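Long-range contacts in ATP-dependent Clp protease proteolytic subunit (Listeria monocytogenes, PDB 4JCQ), which probably cleaves misfolded and other proteins into small peptides as the serine peptidase component of an ATP-dependent Clp protease: residues 22-27 with 51-56; 44-49 with 76-81; 89-94 with 114-119; 149-154 with 176-181. All blocks are in the same frame, centred on the assembly; numbering follows the deposited sequence.

Interaction 1 of 4, residues 22-27 with 51-56; sequences RTVLIY and DPITIF
Strands 23-27 and 53-56 run side by side in the same direction, joined by a parallel ladder in which Thr54 N gives to Arg22 O, Val24 N to Thr54 O, Phe56 N to Val24 O and Ile26 N to Phe56 O, the last at 2.8 Å. Ahead of the ladder the Arg22 side chain takes over: its NH1 donates to Asp51 O at 2.7 Å, 22° out of the guanidinium plane, and NE makes a weak bond of 3.4 Å to Pro52 O. Asp51 CB lies beside NE. NH2 binds Leu45 O at the end of helix 32-48. Apolar contacts differ by face. On one, Ile26 CD1 meets Ile55 CG2 at 3.6 Å and Val24 packs on Ile53 and Ile55, beneath helices 32-48 and 64-76. On the other, Thr23 CG2, anti to its own N, reaches the edge of the Phe56 ring at CD1 (3.6 Å), while Leu25 CD2 lies 3.7 Å from Phe56 CB. Tyr27 lies alongside Phe56, and its OH bonds Ser39 of a second subunit. The guanidinium thus ties two backbone carbonyls and a helix end together, extending the polar pairing of this beta-alpha-beta unit past the strand start.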
loop_
_atom_site.group_PDB
_atom_site.type_symbol
_atom_site.label_atom_id
_atom_site.label_comp_id
_atom_site.label_asym_id
_atom_site.label_seq_id
_atom_site.Cartn_x
_atom_site.Cartn_y
_atom_site.Cartn_z
ATOM N N ARG H 22 8.699 -26.091 -5.977
ATOM C CA ARG H 22 8.695 -26.472 -4.554
ATOM C C ARG H 22 9.917 -25.904 -3.820
ATOM O O ARG H 22 10.675 -26.633 -3.173
ATOM C CB ARG H 22 8.555 -27.997 -4.349
ATOM C CG ARG H 22 7.985 -28.762 -5.537
ATOM C CD ARG H 22 6.880 -29.759 -5.199
ATOM N NE ARG H 22 6.913 -30.318 -3.845
ATOM C CZ ARG H 22 5.882 -30.288 -3.001
ATOM N NH1 ARG H 22 5.989 -30.826 -1.793
ATOM N NH2 ARG H 22 4.733 -29.726 -3.364
ATOM N N THR H 23 10.092 -24.590 -3.948
ATOM C CA THR H 23 11.212 -23.874 -3.350
ATOM C C THR H 23 10.704 -22.793 -2.398
ATOM O O THR H 23 9.754 -22.072 -2.709
ATOM C CB THR H 23 12.119 -23.247 -4.434
ATOM O OG1 THR H 23 12.599 -24.277 -5.308
ATOM C CG2 THR H 23 13.312 -22.543 -3.815
ATOM N N VAL H 24 11.337 -22.702 -1.233
ATOM C CA VAL H 24 11.013 -21.684 -0.239
ATOM C C VAL H 24 12.276 -20.881 0.062
ATOM O O VAL H 24 13.349 -21.452 0.277
ATOM C CB VAL H 24 10.450 -22.314 1.061
ATOM C CG1 VAL H 24 10.199 -21.254 2.127
ATOM C CG2 VAL H 24 9.166 -23.082 0.771
ATOM N N LEU H 25 12.150 -19.558 0.060
ATOM C CA LEU H 25 13.272 -18.691 0.392
ATOM C C LEU H 25 13.098 -18.113 1.789
ATOM O O LEU H 25 12.063 -17.520 2.102
ATOM C CB LEU H 25 13.428 -17.564 -0.637
ATOM C CG LEU H 25 13.557 -17.915 -2.125
ATOM C CD1 LEU H 25 13.819 -16.651 -2.929
ATOM C CD2 LEU H 25 14.650 -18.941 -2.388
ATOM N N ILE H 26 14.111 -18.311 2.625
ATOM C CA ILE H 26 14.149 -17.720 3.961
ATOM C C ILE H 26 15.320 -16.741 4.002
ATOM O O ILE H 26 16.450 -17.111 4.334
ATOM C CB ILE H 26 14.248 -18.797 5.072
ATOM C CG1 ILE H 26 13.044 -19.748 5.004
ATOM C CG2 ILE H 26 14.333 -18.154 6.451
ATOM C CD1 ILE H 26 13.079 -20.889 6.004
ATOM N N TYR H 27 15.038 -15.496 3.618
ATOM C CA TYR H 27 16.042 -14.444 3.529
ATOM C C TYR H 27 15.715 -13.344 4.534
ATOM O O TYR H 27 14.577 -12.872 4.595
ATOM C CB TYR H 27 16.074 -13.834 2.117
ATOM C CG TYR H 27 16.658 -14.688 0.995
ATOM C CD1 TYR H 27 17.149 -14.086 -0.164
ATOM C CD2 TYR H 27 16.712 -16.084 1.078
ATOM C CE1 TYR H 27 17.670 -14.840 -1.205
ATOM C CE2 TYR H 27 17.236 -16.848 0.042
ATOM C CZ TYR H 27 17.713 -16.220 -1.097
ATOM O OH TYR H 27 18.232 -16.968 -2.135
ATOM N N ASP H 51 6.227 -34.674 -2.680
ATOM C CA ASP H 51 7.524 -34.414 -3.308
ATOM C C ASP H 51 8.414 -33.528 -2.427
ATOM O O ASP H 51 7.903 -32.703 -1.670
ATOM C CB ASP H 51 7.331 -33.766 -4.684
ATOM C CG ASP H 51 6.824 -34.744 -5.734
ATOM O OD1 ASP H 51 6.464 -34.285 -6.838
ATOM O OD2 ASP H 51 6.786 -35.966 -5.468
ATOM N N PRO H 52 9.747 -33.706 -2.519
ATOM C CA PRO H 52 10.691 -32.933 -1.700
ATOM C C PRO H 52 10.577 -31.416 -1.875
ATOM O O PRO H 52 10.145 -30.936 -2.926
ATOM C CB PRO H 52 12.059 -33.416 -2.193
ATOM C CG PRO H 52 11.804 -34.792 -2.703
ATOM C CD PRO H 52 10.443 -34.724 -3.331
ATOM N N ILE H 53 10.957 -30.683 -0.831
ATOM C CA ILE H 53 10.958 -29.220 -0.842
ATOM C C ILE H 53 12.384 -28.725 -0.605
ATOM O O ILE H 53 13.101 -29.264 0.240
ATOM C CB ILE H 53 10.002 -28.646 0.233
ATOM C CG1 ILE H 53 8.558 -29.080 -0.044
ATOM C CG2 ILE H 53 10.097 -27.124 0.304
ATOM C CD1 ILE H 53 7.612 -28.885 1.123
ATOM N N THR H 54 12.794 -27.713 -1.366
ATOM C CA THR H 54 14.110 -27.097 -1.195
ATOM C C THR H 54 13.972 -25.720 -0.551
ATOM O O THR H 54 13.187 -24.889 -1.012
ATOM C CB THR H 54 14.858 -26.978 -2.541
ATOM O OG1 THR H 54 14.882 -28.255 -3.188
ATOM C CG2 THR H 54 16.297 -26.496 -2.333
ATOM N N ILE H 55 14.727 -25.490 0.519
ATOM C CA ILE H 55 14.734 -24.196 1.195
ATOM C C ILE H 55 16.114 -23.549 1.082
ATOM O O ILE H 55 17.112 -24.135 1.498
ATOM C CB ILE H 55 14.329 -24.310 2.685
ATOM C CG1 ILE H 55 12.942 -24.955 2.830
ATOM C CG2 ILE H 55 14.356 -22.941 3.351
ATOM C CD1 ILE H 55 12.473 -25.121 4.262
ATOM N N PHE H 56 16.159 -22.351 0.502
ATOM C CA PHE H 56 17.374 -21.535 0.482
ATOM C C PHE H 56 17.344 -20.575 1.667
ATOM O O PHE H 56 16.390 -19.807 1.825
ATOM C CB PHE H 56 17.496 -20.753 -0.833
ATOM C CG PHE H 56 17.765 -21.617 -2.038
ATOM C CD1 PHE H 56 16.717 -22.190 -2.749
ATOM C CD2 PHE H 56 19.067 -21.847 -2.470
ATOM C CE1 PHE H 56 16.961 -22.985 -3.861
ATOM C CE2 PHE H 56 19.320 -22.642 -3.580
ATOM C CZ PHE H 56 18.264 -23.211 -4.278
#

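Interaction 2 of 4, residues 44-49 with 76-81; sequences LLESIS and FIKPTV
Glu46 swings its CG opposite the backbone N (chi1 178°) and keeps the next torsion extended, a shape that carries its carboxylate straight from helix 32-48 to the loop at Ile77 and Lys78. There OE2 accepts the backbone N-H of Lys78 at 3.0 Å, a fairly straight bond (160° at the hydrogen) that arrives from above the carboxylate plane. The same oxygen lies 3.4 Å from Ile77 CA. Ile77 turns CG2 beside its own backbone N, where that methyl meets Glu46 OE1 at 3.6 Å. Lower on the glutamate, the methylene CG packs against Pro79 CD at 3.7 Å, the two side chains crossing at about a right angle. Pro79 CG also rests 3.7 Å from Ser49 O, so the proline ring touches both the glutamate stem and the residue after the helix. Arg186 of a neighbouring subunit, which also packs on Lys78, forms a salt bridge through NE to Glu46 OE2. One carboxylate oxygen therefore serves two donors, a backbone amide within the chain and a guanidinium across the interface, and links this helix-loop join to a subunit interface; both donors would probably stabilise the ionised form of Glu46.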
loop_
_atom_site.group_PDB
_atom_site.type_symbol
_atom_site.label_atom_id
_atom_site.label_comp_id
_atom_site.label_asym_id
_atom_site.label_seq_id
_atom_site.Cartn_x
_atom_site.Cartn_y
_atom_site.Cartn_z
ATOM N N LEU H 44 1.084 -25.322 2.222
ATOM C CA LEU H 44 0.548 -25.302 0.864
ATOM C C LEU H 44 1.241 -26.349 -0.014
ATOM O O LEU H 44 0.575 -27.104 -0.723
ATOM C CB LEU H 44 0.668 -23.892 0.262
ATOM C CG LEU H 44 0.053 -23.480 -1.086
ATOM C CD1 LEU H 44 1.046 -23.655 -2.227
ATOM C CD2 LEU H 44 -1.270 -24.176 -1.392
ATOM N N LEU H 45 2.571 -26.396 0.053
ATOM C CA LEU H 45 3.356 -27.364 -0.717
ATOM C C LEU H 45 3.090 -28.807 -0.284
ATOM O O LEU H 45 3.051 -29.713 -1.121
ATOM C CB LEU H 45 4.853 -27.044 -0.637
ATOM C CG LEU H 45 5.355 -25.799 -1.378
ATOM C CD1 LEU H 45 6.773 -25.456 -0.949
ATOM C CD2 LEU H 45 5.275 -25.968 -2.890
ATOM N N GLU H 46 2.901 -29.008 1.019
ATOM C CA GLU H 46 2.547 -30.316 1.570
ATOM C C GLU H 46 1.200 -30.810 1.038
ATOM O O GLU H 46 1.058 -31.986 0.698
ATOM C CB GLU H 46 2.524 -30.272 3.102
ATOM C CG GLU H 46 2.108 -31.586 3.750
ATOM C CD GLU H 46 1.960 -31.500 5.256
ATOM O OE1 GLU H 46 1.477 -30.465 5.767
ATOM O OE2 GLU H 46 2.316 -32.487 5.929
ATOM N N SER H 47 0.223 -29.906 0.962
ATOM C CA SER H 47 -1.121 -30.250 0.495
ATOM C C SER H 47 -1.161 -30.620 -0.990
ATOM O O SER H 47 -2.047 -31.357 -1.425
ATOM C CB SER H 47 -2.103 -29.111 0.783
ATOM O OG SER H 47 -1.854 -27.991 -0.046
ATOM N N ILE H 48 -0.202 -30.107 -1.757
ATOM C CA ILE H 48 -0.120 -30.384 -3.191
ATOM C C ILE H 48 0.432 -31.789 -3.462
ATOM O O ILE H 48 -0.192 -32.571 -4.183
ATOM C CB ILE H 48 0.687 -29.297 -3.939
ATOM C CG1 ILE H 48 -0.073 -27.966 -3.904
ATOM C CG2 ILE H 48 0.953 -29.707 -5.383
ATOM C CD1 ILE H 48 0.766 -26.756 -4.253
ATOM N N SER H 49 1.590 -32.103 -2.881
ATOM C CA SER H 49 2.207 -33.426 -3.037
ATOM C C SER H 49 3.190 -33.755 -1.913
ATOM O O SER H 49 3.508 -32.904 -1.078
ATOM C CB SER H 49 2.909 -33.544 -4.397
ATOM O OG SER H 49 4.087 -32.759 -4.440
ATOM N N PHE H 76 7.682 -31.256 10.877
ATOM C CA PHE H 76 6.275 -31.653 10.995
ATOM C C PHE H 76 5.671 -32.152 9.682
ATOM O O PHE H 76 4.997 -33.184 9.659
ATOM C CB PHE H 76 5.436 -30.503 11.571
ATOM C CG PHE H 76 3.971 -30.816 11.703
ATOM C CD1 PHE H 76 3.506 -31.618 12.742
ATOM C CD2 PHE H 76 3.051 -30.301 10.793
ATOM C CE1 PHE H 76 2.154 -31.906 12.865
ATOM C CE2 PHE H 76 1.698 -30.585 10.912
ATOM C CZ PHE H 76 1.250 -31.388 11.950
ATOM N N ILE H 77 5.911 -31.415 8.600
ATOM C CA ILE H 77 5.322 -31.737 7.296
ATOM C C ILE H 77 5.856 -33.056 6.734
ATOM O O ILE H 77 6.975 -33.466 7.049
ATOM C CB ILE H 77 5.497 -30.587 6.271
ATOM C CG1 ILE H 77 6.983 -30.272 6.041
ATOM C CG2 ILE H 77 4.723 -29.352 6.724
ATOM C CD1 ILE H 77 7.255 -29.368 4.856
ATOM N N LYS H 78 5.041 -33.718 5.914
ATOM C CA LYS H 78 5.405 -35.014 5.336
ATOM C C LYS H 78 6.546 -34.976 4.310
ATOM O O LYS H 78 7.426 -35.836 4.358
ATOM C CB LYS H 78 4.175 -35.737 4.770
ATOM C CG LYS H 78 3.475 -36.632 5.784
ATOM C CD LYS H 78 2.266 -37.346 5.194
ATOM C CE LYS H 78 1.001 -36.512 5.329
ATOM N NZ LYS H 78 -0.213 -37.257 4.899
ATOM N N PRO H 79 6.548 -33.985 3.388
ATOM C CA PRO H 79 7.637 -33.934 2.404
ATOM C C PRO H 79 9.028 -33.810 3.030
ATOM O O PRO H 79 9.190 -33.160 4.066
ATOM C CB PRO H 79 7.320 -32.672 1.596
ATOM C CG PRO H 79 5.849 -32.497 1.735
ATOM C CD PRO H 79 5.549 -32.927 3.139
ATOM N N THR H 80 10.012 -34.445 2.397
ATOM C CA THR H 80 11.410 -34.320 2.796
ATOM C C THR H 80 11.912 -32.922 2.443
ATOM O O THR H 80 11.708 -32.445 1.326
ATOM C CB THR H 80 12.286 -35.388 2.109
ATOM O OG1 THR H 80 11.826 -36.691 2.483
ATOM C CG2 THR H 80 13.751 -35.246 2.509
ATOM N N VAL H 81 12.561 -32.271 3.403
ATOM C CA VAL H 81 13.052 -30.912 3.213
ATOM C C VAL H 81 14.568 -30.892 3.039
ATOM O O VAL H 81 15.309 -31.394 3.886
ATOM C CB VAL H 81 12.622 -29.983 4.372
ATOM C CG1 VAL H 81 13.290 -28.618 4.255
ATOM C CG2 VAL H 81 11.106 -29.829 4.401
#

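Interaction 3 of 4, residues 89-94 with 114-119; sequences VASAGI and MIHQPA
Ser91 OG gives its proton to His116 O in the shortest polar bond here, 2.7 Å, the hydroxyl lying 29° out of the carbonyl plane. With chi1 at -54° the oxygen sits beside its own backbone N and is drawn to the histidine's main chain; His116 ND1 remains 4.2 Å from OG. Ser91 O is held as well: Gln117 NE2 donates to it at 3.2 Å, from above the carbonyl plane but nearly within the plane of its own amide. A bend in the glutamine chain (chi2 -64°) folds the amide back over Ser91, and NE2 adds a weak bond to Ile115 O. Next to it in the chain, a short parallel pairing joins Met114 N to Val89 O and Ser91 N to Met114 O (3.0 Å). Ala90 CB meets Met114 CB at 4.1 Å, and Ile94 from helix 92-97 sets CG1 3.3 Å from Met114 O and CG2 4.0 Å from Ile115 CG2. Ser91 is the predicted nucleophile and His116 its predicted partner, as in the S14 family's catalytic triad. With the serine hydroxyl committed to a carbonyl instead of the imidazole, the pair does not appear aligned for catalysis, consistent with an inactive triad in this crystal.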
loop_
_atom_site.group_PDB
_atom_site.type_symbol
_atom_site.label_atom_id
_atom_site.label_comp_id
_atom_site.label_asym_id
_atom_site.label_seq_id
_atom_site.Cartn_x
_atom_site.Cartn_y
_atom_site.Cartn_z
ATOM N N VAL H 89 24.401 -17.921 7.413
ATOM C CA VAL H 89 23.429 -18.663 8.209
ATOM C C VAL H 89 23.907 -18.591 9.653
ATOM O O VAL H 89 24.943 -19.165 9.998
ATOM C CB VAL H 89 23.317 -20.143 7.770
ATOM C CG1 VAL H 89 22.259 -20.872 8.593
ATOM C CG2 VAL H 89 23.002 -20.256 6.283
ATOM N N ALA H 90 23.166 -17.869 10.489
ATOM C CA ALA H 90 23.597 -17.635 11.867
ATOM C C ALA H 90 22.457 -17.697 12.873
ATOM O O ALA H 90 21.315 -17.362 12.554
ATOM C CB ALA H 90 24.318 -16.297 11.975
ATOM N N SER H 91 22.795 -18.126 14.091
ATOM C CA SER H 91 21.897 -18.057 15.247
ATOM C C SER H 91 20.572 -18.791 15.014
ATOM O O SER H 91 20.575 -20.001 14.791
ATOM C CB SER H 91 21.690 -16.597 15.674
ATOM O OG SER H 91 22.943 -15.965 15.898
ATOM N N ALA H 92 19.450 -18.072 15.056
ATOM C CA ALA H 92 18.139 -18.684 14.794
ATOM C C ALA H 92 18.069 -19.285 13.388
ATOM O O ALA H 92 17.338 -20.249 13.154
ATOM C CB ALA H 92 17.017 -17.678 15.006
ATOM N N GLY H 93 18.833 -18.707 12.460
ATOM C CA GLY H 93 18.966 -19.250 11.108
ATOM C C GLY H 93 19.634 -20.617 11.085
ATOM O O GLY H 93 19.282 -21.472 10.269
ATOM N N ILE H 94 20.605 -20.816 11.978
ATOM C CA ILE H 94 21.274 -22.112 12.150
ATOM C C ILE H 94 20.306 -23.173 12.677
ATOM O O ILE H 94 20.317 -24.323 12.221
ATOM C CB ILE H 94 22.519 -21.984 13.069
ATOM C CG1 ILE H 94 23.735 -21.505 12.264
ATOM C CG2 ILE H 94 22.831 -23.288 13.800
ATOM C CD1 ILE H 94 24.386 -22.560 11.388
ATOM N N MET H 114 27.534 -19.311 11.694
ATOM C CA MET H 114 27.814 -19.006 13.101
ATOM C C MET H 114 26.723 -19.572 14.001
ATOM O O MET H 114 25.552 -19.244 13.835
ATOM C CB MET H 114 27.958 -17.496 13.317
ATOM C CG MET H 114 28.320 -17.113 14.749
ATOM S SD MET H 114 28.630 -15.355 14.972
ATOM C CE MET H 114 26.983 -14.672 14.796
ATOM N N ILE H 115 27.105 -20.415 14.957
ATOM C CA ILE H 115 26.108 -21.050 15.826
ATOM C C ILE H 115 25.805 -20.270 17.110
ATOM O O ILE H 115 24.967 -20.698 17.905
ATOM C CB ILE H 115 26.430 -22.532 16.145
ATOM C CG1 ILE H 115 27.615 -22.657 17.108
ATOM C CG2 ILE H 115 26.638 -23.333 14.865
ATOM C CD1 ILE H 115 27.652 -23.987 17.832
ATOM N N HIS H 116 26.472 -19.131 17.298
ATOM C CA HIS H 116 26.187 -18.235 18.424
ATOM C C HIS H 116 24.712 -18.029 18.594
ATOM O O HIS H 116 24.004 -17.764 17.623
ATOM C CB HIS H 116 26.852 -16.878 18.223
ATOM C CG HIS H 116 26.478 -15.857 19.275
ATOM N ND1 HIS H 116 25.553 -14.902 19.063
ATOM C CD2 HIS H 116 26.931 -15.681 20.581
ATOM C CE1 HIS H 116 25.426 -14.146 20.170
ATOM N NE2 HIS H 116 26.272 -14.623 21.099
ATOM N N GLN H 117 24.238 -18.156 19.829
ATOM C CA GLN H 117 22.837 -17.905 20.138
ATOM C C GLN H 117 22.736 -16.757 21.134
ATOM O O GLN H 117 23.460 -16.740 22.128
ATOM C CB GLN H 117 22.158 -19.165 20.695
ATOM C CG GLN H 117 22.256 -20.405 19.807
ATOM C CD GLN H 117 21.537 -20.265 18.471
ATOM O OE1 GLN H 117 20.496 -19.621 18.373
ATOM N NE2 GLN H 117 22.090 -20.887 17.434
ATOM N N PRO H 118 21.848 -15.780 20.862
ATOM C CA PRO H 118 21.642 -14.664 21.790
ATOM C C PRO H 118 21.078 -15.159 23.119
ATOM O O PRO H 118 20.174 -15.996 23.131
ATOM C CB PRO H 118 20.621 -13.781 21.063
ATOM C CG PRO H 118 19.943 -14.691 20.094
ATOM C CD PRO H 118 20.995 -15.667 19.666
ATOM N N ALA H 119 21.624 -14.653 24.222
ATOM C CA ALA H 119 21.230 -15.100 25.558
ATOM C C ALA H 119 19.747 -14.840 25.842
ATOM O O ALA H 119 19.038 -15.722 26.333
ATOM C CB ALA H 119 22.106 -14.446 26.615
#

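Interaction 4 of 4, residues 149-154 with 176-181; sequences EATGQS and YGIVNE
The backbones come nearest where helix 133-151 ends and helix 170-176 gives way to a loop, Thr151 CA lying 4.5 Å from Gly177 CA and 3.6 Å from Gly177 O in a C-H...O contact. Gln153 supplies the polar link: NE2 donates to Tyr176 O at 2.8 Å, almost straight (170° at the hydrogen), with the acceptor in the plane of the amide. A bend in the glutamine (chi2 -80°) brings that amide over the Tyr176 ring, the two planes 27° apart and stacked, with NE2 offset toward the rim. CG lies over the same ring, 4.2 Å from its centroid, as a CH-pi contact. The amide is thus fixed in two ways, by the carbonyl along one N-H and by the ring beneath it. The phenol end of Tyr176 bonds Asp161 on helix 155-162. Thr151 CG2 lies alongside Ile178 and meets its CG1 at 3.9 Å. Thr151 OG1 accepts the N-H of Gln153 at 3.2 Å, an ST turn that shapes the exit from the helix, and also bonds Ile147 O one turn back. Arg105 joins both sides, binding Ala150 O, Gly177 O and Ile178 O. Gly177, with positive phi, closes helix 170-176 in a Schellman motif; set against the ST turn after Thr151, it makes this a junction of two helix C-termini beside the strand of Arg105.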
loop_
_atom_site.group_PDB
_atom_site.type_symbol
_atom_site.label_atom_id
_atom_site.label_comp_id
_atom_site.label_asym_id
_atom_site.label_seq_id
_atom_site.Cartn_x
_atom_site.Cartn_y
_atom_site.Cartn_z
ATOM N N GLU H 149 22.674 -32.716 18.668
ATOM C CA GLU H 149 22.066 -33.880 18.022
ATOM C C GLU H 149 22.143 -33.796 16.495
ATOM O O GLU H 149 22.400 -34.799 15.829
ATOM C CB GLU H 149 20.610 -34.054 18.469
ATOM C CG GLU H 149 19.998 -35.394 18.075
ATOM C CD GLU H 149 18.508 -35.480 18.357
ATOM O OE1 GLU H 149 18.086 -35.143 19.484
ATOM O OE2 GLU H 149 17.758 -35.900 17.450
ATOM N N ALA H 150 21.927 -32.598 15.954
ATOM C CA ALA H 150 21.930 -32.388 14.506
ATOM C C ALA H 150 23.327 -32.463 13.884
ATOM O O ALA H 150 23.482 -32.958 12.765
ATOM C CB ALA H 150 21.262 -31.063 14.159
ATOM N N THR H 151 24.334 -31.977 14.609
ATOM C CA THR H 151 25.702 -31.891 14.086
ATOM C C THR H 151 26.550 -33.122 14.401
ATOM O O THR H 151 27.478 -33.449 13.661
ATOM C CB THR H 151 26.448 -30.644 14.613
ATOM O OG1 THR H 151 26.499 -30.678 16.047
ATOM C CG2 THR H 151 25.765 -29.358 14.150
ATOM N N GLY H 152 26.232 -33.794 15.505
ATOM C CA GLY H 152 27.031 -34.922 15.978
ATOM C C GLY H 152 28.132 -34.493 16.933
ATOM O O GLY H 152 28.895 -35.326 17.424
ATOM N N GLN H 153 28.217 -33.187 17.187
ATOM C CA GLN H 153 29.161 -32.639 18.159
ATOM C C GLN H 153 28.673 -32.928 19.574
ATOM O O GLN H 153 27.478 -33.127 19.797
ATOM C CB GLN H 153 29.317 -31.127 17.971
ATOM C CG GLN H 153 29.917 -30.690 16.639
ATOM C CD GLN H 153 31.433 -30.807 16.591
ATOM O OE1 GLN H 153 32.095 -30.969 17.617
ATOM N NE2 GLN H 153 31.990 -30.717 15.389
ATOM N N SER H 154 29.603 -32.946 20.527
ATOM C CA SER H 154 29.265 -33.128 21.937
ATOM C C SER H 154 28.522 -31.910 22.477
ATOM O O SER H 154 28.659 -30.805 21.945
ATOM C CB SER H 154 30.530 -33.367 22.761
ATOM O OG SER H 154 31.325 -32.195 22.824
ATOM N N TYR H 176 32.529 -29.236 10.885
ATOM C CA TYR H 176 31.803 -29.121 12.149
ATOM C C TYR H 176 30.581 -30.040 12.204
ATOM O O TYR H 176 30.115 -30.396 13.286
ATOM C CB TYR H 176 31.370 -27.667 12.361
ATOM C CG TYR H 176 31.108 -27.283 13.800
ATOM C CD1 TYR H 176 32.146 -26.849 14.624
ATOM C CD2 TYR H 176 29.821 -27.335 14.330
ATOM C CE1 TYR H 176 31.910 -26.488 15.943
ATOM C CE2 TYR H 176 29.573 -26.973 15.645
ATOM C CZ TYR H 176 30.621 -26.551 16.446
ATOM O OH TYR H 176 30.377 -26.192 17.749
ATOM N N GLY H 177 30.067 -30.418 11.035
ATOM C CA GLY H 177 28.879 -31.266 10.943
ATOM C C GLY H 177 27.594 -30.504 10.661
ATOM O O GLY H 177 26.503 -31.074 10.725
ATOM N N ILE H 178 27.722 -29.216 10.351
ATOM C CA ILE H 178 26.573 -28.381 9.987
ATOM C C ILE H 178 26.199 -28.634 8.527
ATOM O O ILE H 178 25.066 -29.019 8.223
ATOM C CB ILE H 178 26.859 -26.877 10.214
ATOM C CG1 ILE H 178 27.156 -26.601 11.693
ATOM C CG2 ILE H 178 25.690 -26.020 9.739
ATOM C CD1 ILE H 178 27.895 -25.299 11.938
ATOM N N VAL H 179 27.164 -28.424 7.635
ATOM C CA VAL H 179 26.981 -28.642 6.202
ATOM C C VAL H 179 27.441 -30.053 5.842
ATOM O O VAL H 179 28.501 -30.493 6.287
ATOM C CB VAL H 179 27.782 -27.609 5.377
ATOM C CG1 VAL H 179 27.662 -27.884 3.882
ATOM C CG2 VAL H 179 27.321 -26.194 5.698
ATOM N N ASN H 180 26.643 -30.759 5.045
ATOM C CA ASN H 180 27.023 -32.087 4.572
ATOM C C ASN H 180 27.752 -32.042 3.233
ATOM O O ASN H 180 28.744 -32.746 3.036
ATOM C CB ASN H 180 25.802 -33.003 4.469
ATOM C CG ASN H 180 26.176 -34.472 4.357
ATOM O OD1 ASN H 180 25.788 -35.154 3.406
ATOM N ND2 ASN H 180 26.930 -34.966 5.330
ATOM N N GLU H 181 27.257 -31.208 2.320
ATOM C CA GLU H 181 27.787 -31.146 0.963
ATOM C C GLU H 181 27.814 -29.712 0.436
ATOM O O GLU H 181 26.822 -28.988 0.525
ATOM C CB GLU H 181 26.955 -32.039 0.036
ATOM C CG GLU H 181 27.587 -32.317 -1.319
ATOM C CD GLU H 181 26.765 -33.271 -2.172
ATOM O OE1 GLU H 181 26.965 -33.282 -3.405
ATOM O OE2 GLU H 181 25.921 -34.011 -1.617
#

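Interactions 1 and 2 share one corner of the fold: their segments alternate along the chain, their centres are 11 Å apart, and Arg22 NH2 to Leu45 O (2.8 Å) and Ile53 N to Thr80 O (2.9 Å) join them directly. Interactions 3 and 4, with centres 14 Å apart, meet through hydrophobic packing, Ile115 CG2 lying 3.7 Å from Ile178 CD1 and Ile94 CD1 4.0 Å from Ile178 CG2. The predicted active site belongs to interaction 3; interaction 4 lies next to it, with the Tyr176 side chain about 10 Å from that of His116. Interactions 1 and 3 lie on opposite sides of the chain's centre, their own centres 20 Å apart.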